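Local coordinates for ferrous iron uptake transporter protein B (Streptococcus thermophilus, PDB 3TAH) that binds guanine nucleotides through its cytosolic G-protein domain and probably drives GTP-dependent uptake of ferrous iron across the cell membrane, at residues I84-D89 and V110-N115. The protein carries 1 engineered substitution. Sequence-based numbering, arbitrary orientation.
Sequences ILNVVD and VTIALN. With BGO (3'-O-(N-methylanthraniloyl)guanosine-5'-diphosphate), chain C.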
ATOM      1  N   ILE A  84       4.638  -6.667   1.993  1.00 13.88           N
ATOM      2  CA  ILE A  84       3.321  -6.190   2.408  1.00 14.12           C
ATOM      3  C   ILE A  84       2.305  -7.219   1.912  1.00 13.93           C
ATOM      4  O   ILE A  84       2.297  -7.520   0.724  1.00 14.99           O
ATOM      5  CB  ILE A  84       2.964  -4.821   1.808  1.00 14.08           C
ATOM      6  CG1 ILE A  84       3.849  -3.716   2.382  1.00 13.28           C
ATOM      7  CG2 ILE A  84       1.501  -4.461   2.104  1.00 13.53           C
ATOM      8  CD1 ILE A  84       3.624  -2.361   1.704  1.00 14.06           C
ATOM      9  N   LEU A  85       1.471  -7.740   2.816  1.00 14.33           N
ATOM     10  CA  LEU A  85       0.344  -8.611   2.465  1.00 14.85           C
ATOM     11  C   LEU A  85      -0.909  -7.753   2.637  1.00 13.47           C
ATOM     12  O   LEU A  85      -1.332  -7.426   3.757  1.00 12.82           O
ATOM     13  CB  LEU A  85       0.312  -9.874   3.333  1.00 16.27           C
ATOM     14  CG  LEU A  85      -0.810 -10.881   3.044  1.00 19.03           C
ATOM     15  CD1 LEU A  85      -0.910 -11.297   1.587  1.00 22.35           C
ATOM     16  CD2 LEU A  85      -0.597 -12.116   3.921  1.00 18.93           C
ATOM     17  N   ASN A  86      -1.472  -7.365   1.498  1.00 12.55           N
ATOM     18  CA  ASN A  86      -2.554  -6.393   1.417  1.00 11.70           C
ATOM     19  C   ASN A  86      -3.867  -7.163   1.314  1.00 13.60           C
ATOM     20  O   ASN A  86      -4.109  -7.828   0.306  1.00 11.52           O
ATOM     21  CB  ASN A  86      -2.293  -5.464   0.206  1.00 12.90           C
ATOM     22  CG  ASN A  86      -3.393  -4.442  -0.050  1.00 12.42           C
ATOM     23  OD1 ASN A  86      -3.557  -3.973  -1.186  1.00 13.17           O
ATOM     24  ND2 ASN A  86      -4.140  -4.078   0.986  1.00 12.60           N
ATOM     25  N   VAL A  87      -4.693  -7.068   2.358  1.00 12.20           N
ATOM     26  CA  VAL A  87      -6.026  -7.698   2.387  1.00 13.06           C
ATOM     27  C   VAL A  87      -7.012  -6.743   1.712  1.00 12.82           C
ATOM     28  O   VAL A  87      -7.186  -5.599   2.148  1.00 13.67           O
ATOM     29  CB  VAL A  87      -6.481  -8.031   3.831  1.00 13.41           C
ATOM     30  CG1 VAL A  87      -7.858  -8.703   3.843  1.00 14.46           C
ATOM     31  CG2 VAL A  87      -5.444  -8.907   4.519  1.00 14.37           C
ATOM     32  N   VAL A  88      -7.629  -7.224   0.639  1.00 14.42           N
ATOM     33  CA  VAL A  88      -8.560  -6.458  -0.190  1.00 15.27           C
ATOM     34  C   VAL A  88      -9.921  -7.158  -0.243  1.00 16.83           C
ATOM     35  O   VAL A  88      -9.997  -8.347  -0.540  1.00 17.27           O
ATOM     36  CB  VAL A  88      -7.984  -6.302  -1.621  1.00 16.37           C
ATOM     37  CG1 VAL A  88      -9.021  -5.769  -2.636  1.00 15.12           C
ATOM     38  CG2 VAL A  88      -6.732  -5.405  -1.582  1.00 13.61           C
ATOM     39  N   ASP A  89     -10.974  -6.396   0.045  1.00 16.86           N
ATOM     40  CA  ASP A  89     -12.352  -6.844  -0.050  1.00 16.87           C
ATOM     41  C   ASP A  89     -12.809  -6.904  -1.508  1.00 14.61           C
ATOM     42  O   ASP A  89     -13.112  -5.864  -2.127  1.00 14.21           O
ATOM     43  CB  ASP A  89     -13.247  -5.883   0.741  1.00 17.58           C
ATOM     44  CG  ASP A  89     -14.720  -6.278   0.725  1.00 18.68           C
ATOM     45  OD1 ASP A  89     -15.103  -7.289   0.113  1.00 16.97           O
ATOM     46  OD2 ASP A  89     -15.502  -5.548   1.343  1.00 19.28           O
ATOM     47  N   VAL A 110       4.278  -5.717  -2.711  1.00 13.57           N
ATOM     48  CA  VAL A 110       2.922  -6.023  -2.277  1.00 14.05           C
ATOM     49  C   VAL A 110       2.443  -7.345  -2.867  1.00 13.75           C
ATOM     50  O   VAL A 110       2.700  -7.620  -4.041  1.00 13.30           O
ATOM     51  CB  VAL A 110       1.965  -4.872  -2.695  1.00 13.34           C
ATOM     52  CG1 VAL A 110       0.511  -5.261  -2.527  1.00 13.06           C
ATOM     53  CG2 VAL A 110       2.318  -3.605  -1.901  1.00 15.14           C
ATOM     54  N   THR A 111       1.774  -8.156  -2.034  1.00 12.59           N
ATOM     55  CA  THR A 111       1.045  -9.356  -2.441  1.00 12.78           C
ATOM     56  C   THR A 111      -0.396  -9.137  -1.937  1.00 14.31           C
ATOM     57  O   THR A 111      -0.589  -8.728  -0.793  1.00 14.08           O
ATOM     58  CB  THR A 111       1.638 -10.625  -1.818  1.00 13.88           C
ATOM     59  OG1 THR A 111       2.950 -10.857  -2.352  1.00 15.26           O
ATOM     60  CG2 THR A 111       0.742 -11.840  -2.086  1.00 14.83           C
ATOM     61  N   ILE A 112      -1.400  -9.395  -2.774  1.00 13.68           N
ATOM     62  CA  ILE A 112      -2.798  -9.133  -2.396  1.00 12.76           C
ATOM     63  C   ILE A 112      -3.524 -10.421  -2.030  1.00 12.85           C
ATOM     64  O   ILE A 112      -3.471 -11.371  -2.807  1.00 14.51           O
ATOM     65  CB  ILE A 112      -3.580  -8.418  -3.523  1.00 13.12           C
ATOM     66  CG1 ILE A 112      -3.086  -6.976  -3.717  1.00 14.73           C
ATOM     67  CG2 ILE A 112      -5.084  -8.419  -3.227  1.00 10.85           C
ATOM     68  CD1 ILE A 112      -3.745  -6.252  -4.936  1.00 15.67           C
ATOM     69  N   ALA A 113      -4.176 -10.446  -0.858  1.00 13.48           N
ATOM     70  CA  ALA A 113      -5.153 -11.480  -0.507  1.00 13.11           C
ATOM     71  C   ALA A 113      -6.475 -10.854  -0.928  1.00 14.39           C
ATOM     72  O   ALA A 113      -6.961  -9.927  -0.292  1.00 14.11           O
ATOM     73  CB  ALA A 113      -5.151 -11.816   0.996  1.00 14.36           C
ATOM     74  N   LEU A 114      -7.041 -11.371  -2.015  1.00 12.95           N
ATOM     75  CA  LEU A 114      -8.279 -10.874  -2.573  1.00 13.17           C
ATOM     76  C   LEU A 114      -9.343 -11.647  -1.813  1.00 14.36           C
ATOM     77  O   LEU A 114      -9.761 -12.730  -2.251  1.00 13.62           O
ATOM     78  CB  LEU A 114      -8.324 -11.109  -4.089  1.00 13.17           C
ATOM     79  CG  LEU A 114      -9.598 -10.649  -4.816  1.00 12.93           C
ATOM     80  CD1 LEU A 114      -9.724  -9.136  -4.727  1.00 14.28           C
ATOM     81  CD2 LEU A 114      -9.644 -11.090  -6.274  1.00 14.82           C
ATOM     82  N   ASN A 115      -9.751 -11.063  -0.680  1.00 14.25           N
ATOM     83  CA  ASN A 115     -10.571 -11.709   0.345  1.00 15.98           C
ATOM     84  C   ASN A 115     -12.076 -11.508   0.082  1.00 16.71           C
ATOM     85  O   ASN A 115     -12.459 -10.715  -0.779  1.00 16.96           O
ATOM     86  CB  ASN A 115     -10.116 -11.220   1.742  1.00 16.59           C
ATOM     87  CG  ASN A 115     -10.627 -12.091   2.886  1.00 16.88           C
ATOM     88  OD1 ASN A 115     -10.499 -13.315   2.856  1.00 15.99           O
ATOM     89  ND2 ASN A 115     -11.205 -11.459   3.905  1.00 17.25           N
TER
HETATM   90  C'  BGO C 300     -18.513 -10.703  11.222  1.00 19.71           C
HETATM   91  N1  BGO C 300     -15.759 -14.160   3.644  1.00 20.31           N
HETATM   92  C2  BGO C 300     -16.951 -13.846   4.335  1.00 21.64           C
HETATM   93  N2  BGO C 300     -18.116 -14.289   3.881  1.00 22.35           N
HETATM   94  N3  BGO C 300     -16.897 -13.092   5.445  1.00 18.99           N
HETATM   95  C4  BGO C 300     -15.702 -12.654   5.896  1.00 19.18           C
HETATM   96  C5  BGO C 300     -14.489 -12.933   5.254  1.00 19.27           C
HETATM   97  C6  BGO C 300     -14.514 -13.712   4.098  1.00 20.30           C
HETATM   98  O6  BGO C 300     -13.485 -14.009   3.476  1.00 17.09           O
HETATM   99  N7  BGO C 300     -13.529 -12.346   5.969  1.00 17.68           N
HETATM  100  C8  BGO C 300     -14.076 -11.716   7.011  1.00 19.04           C
HETATM  101  N9  BGO C 300     -15.399 -11.920   6.952  1.00 19.42           N
HETATM  102  PA  BGO C 300     -12.840  -8.591  10.010  1.00 22.32           P
HETATM  103  PB  BGO C 300     -11.052  -6.309   9.698  0.60 23.96           P
HETATM  104  C1' BGO C 300     -20.037 -10.884  11.391  1.00 20.14           C
HETATM  105  O1' BGO C 300     -17.740 -10.976  12.132  1.00 16.66           O
HETATM  106  O1A BGO C 300     -11.798  -9.620   9.993  1.00 20.70           O
HETATM  107  C1B BGO C 300     -16.452 -11.453   7.801  1.00 19.04           C
HETATM  108  O1B BGO C 300     -10.417  -5.922   8.438  0.60 23.20           O
HETATM  109  C2' BGO C 300     -20.568 -11.575  12.490  1.00 21.94           C
HETATM  110  N2' BGO C 300     -19.796 -12.099  13.447  1.00 22.91           N
HETATM  111  O2' BGO C 300     -16.563 -12.562   9.871  1.00 17.13           O
HETATM  112  O2A BGO C 300     -13.405  -8.121  11.318  1.00 27.10           O
HETATM  113  C2B BGO C 300     -16.232 -11.349   9.224  1.00 19.07           C
HETATM  114  O2B BGO C 300     -10.205  -7.049  10.616  0.60 22.76           O
HETATM  115  C3' BGO C 300     -21.950 -11.708  12.585  1.00 22.66           C
HETATM  116  O3' BGO C 300     -18.027 -10.276  10.088  1.00 18.74           O
HETATM  117  O3A BGO C 300     -12.313  -7.257   9.244  1.00 21.96           O
HETATM  118  C3B BGO C 300     -16.589 -10.195  10.050  1.00 19.09           C
HETATM  119  O3B BGO C 300     -11.793  -5.183  10.353  0.60 23.74           O
HETATM  120  C4' BGO C 300     -22.782 -11.185  11.613  1.00 22.04           C
HETATM  121  O4' BGO C 300     -16.503  -9.998   7.577  1.00 19.78           O
HETATM  122  C4B BGO C 300     -16.495  -9.213   8.885  1.00 18.76           C
HETATM  123  C5' BGO C 300     -22.266 -10.502  10.519  1.00 22.69           C
HETATM  124  O5' BGO C 300     -14.056  -9.085   9.076  1.00 20.34           O
HETATM  125  C5B BGO C 300     -15.249  -8.309   8.886  1.00 19.96           C
HETATM  126  C6' BGO C 300     -20.878 -10.352  10.409  1.00 21.17           C
HETATM  127  CM' BGO C 300     -20.280 -12.372  14.813  1.00 25.83           C
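Val88 makes the densest packing between segments 84-89 and 110-115: its CG2 lies 3.8 Å from CG2 of Ile112, while CG1, anti to the backbone N (chi1 168°), reaches CD1 of Leu114 at 4.0 Å. Helix 93-105 covers this face through Leu93, Asn96 and Thr100. Asn86, buried on the same face, lays its OD1 alongside CG1 of Ile112; the amide is held at both ends, OD1 by Thr100 and ND2 by the carbonyl of Ile9. Five backbone hydrogen bonds join the parallel strands, from Thr111 N to Ile84 O through to Asn115 N to Val88 O at 2.7 Å. The two strands and the connecting helix 93-105 make a beta-alpha-beta unit, the strands adjacent in the central sheet of the P-loop GTPase domain. On the other face, Leu85 CD1 sits 4.1 Å from Thr111 CG2 and more loosely, 4.3 Å, from CB of Ala113, where all three residues touch Val154 of helix 151-159. The contact is thin at partly exposed Asp89, whose OD1 bonds Thr91. Asn115 packs its CB 4.0 Å from Val87 CG1, and its ND2 donates to guanine N7 of the bound methylanthraniloyl-GDP (3.2 Å), with Thr143 and the Ser14 carbonyl fixing the amide's rotation.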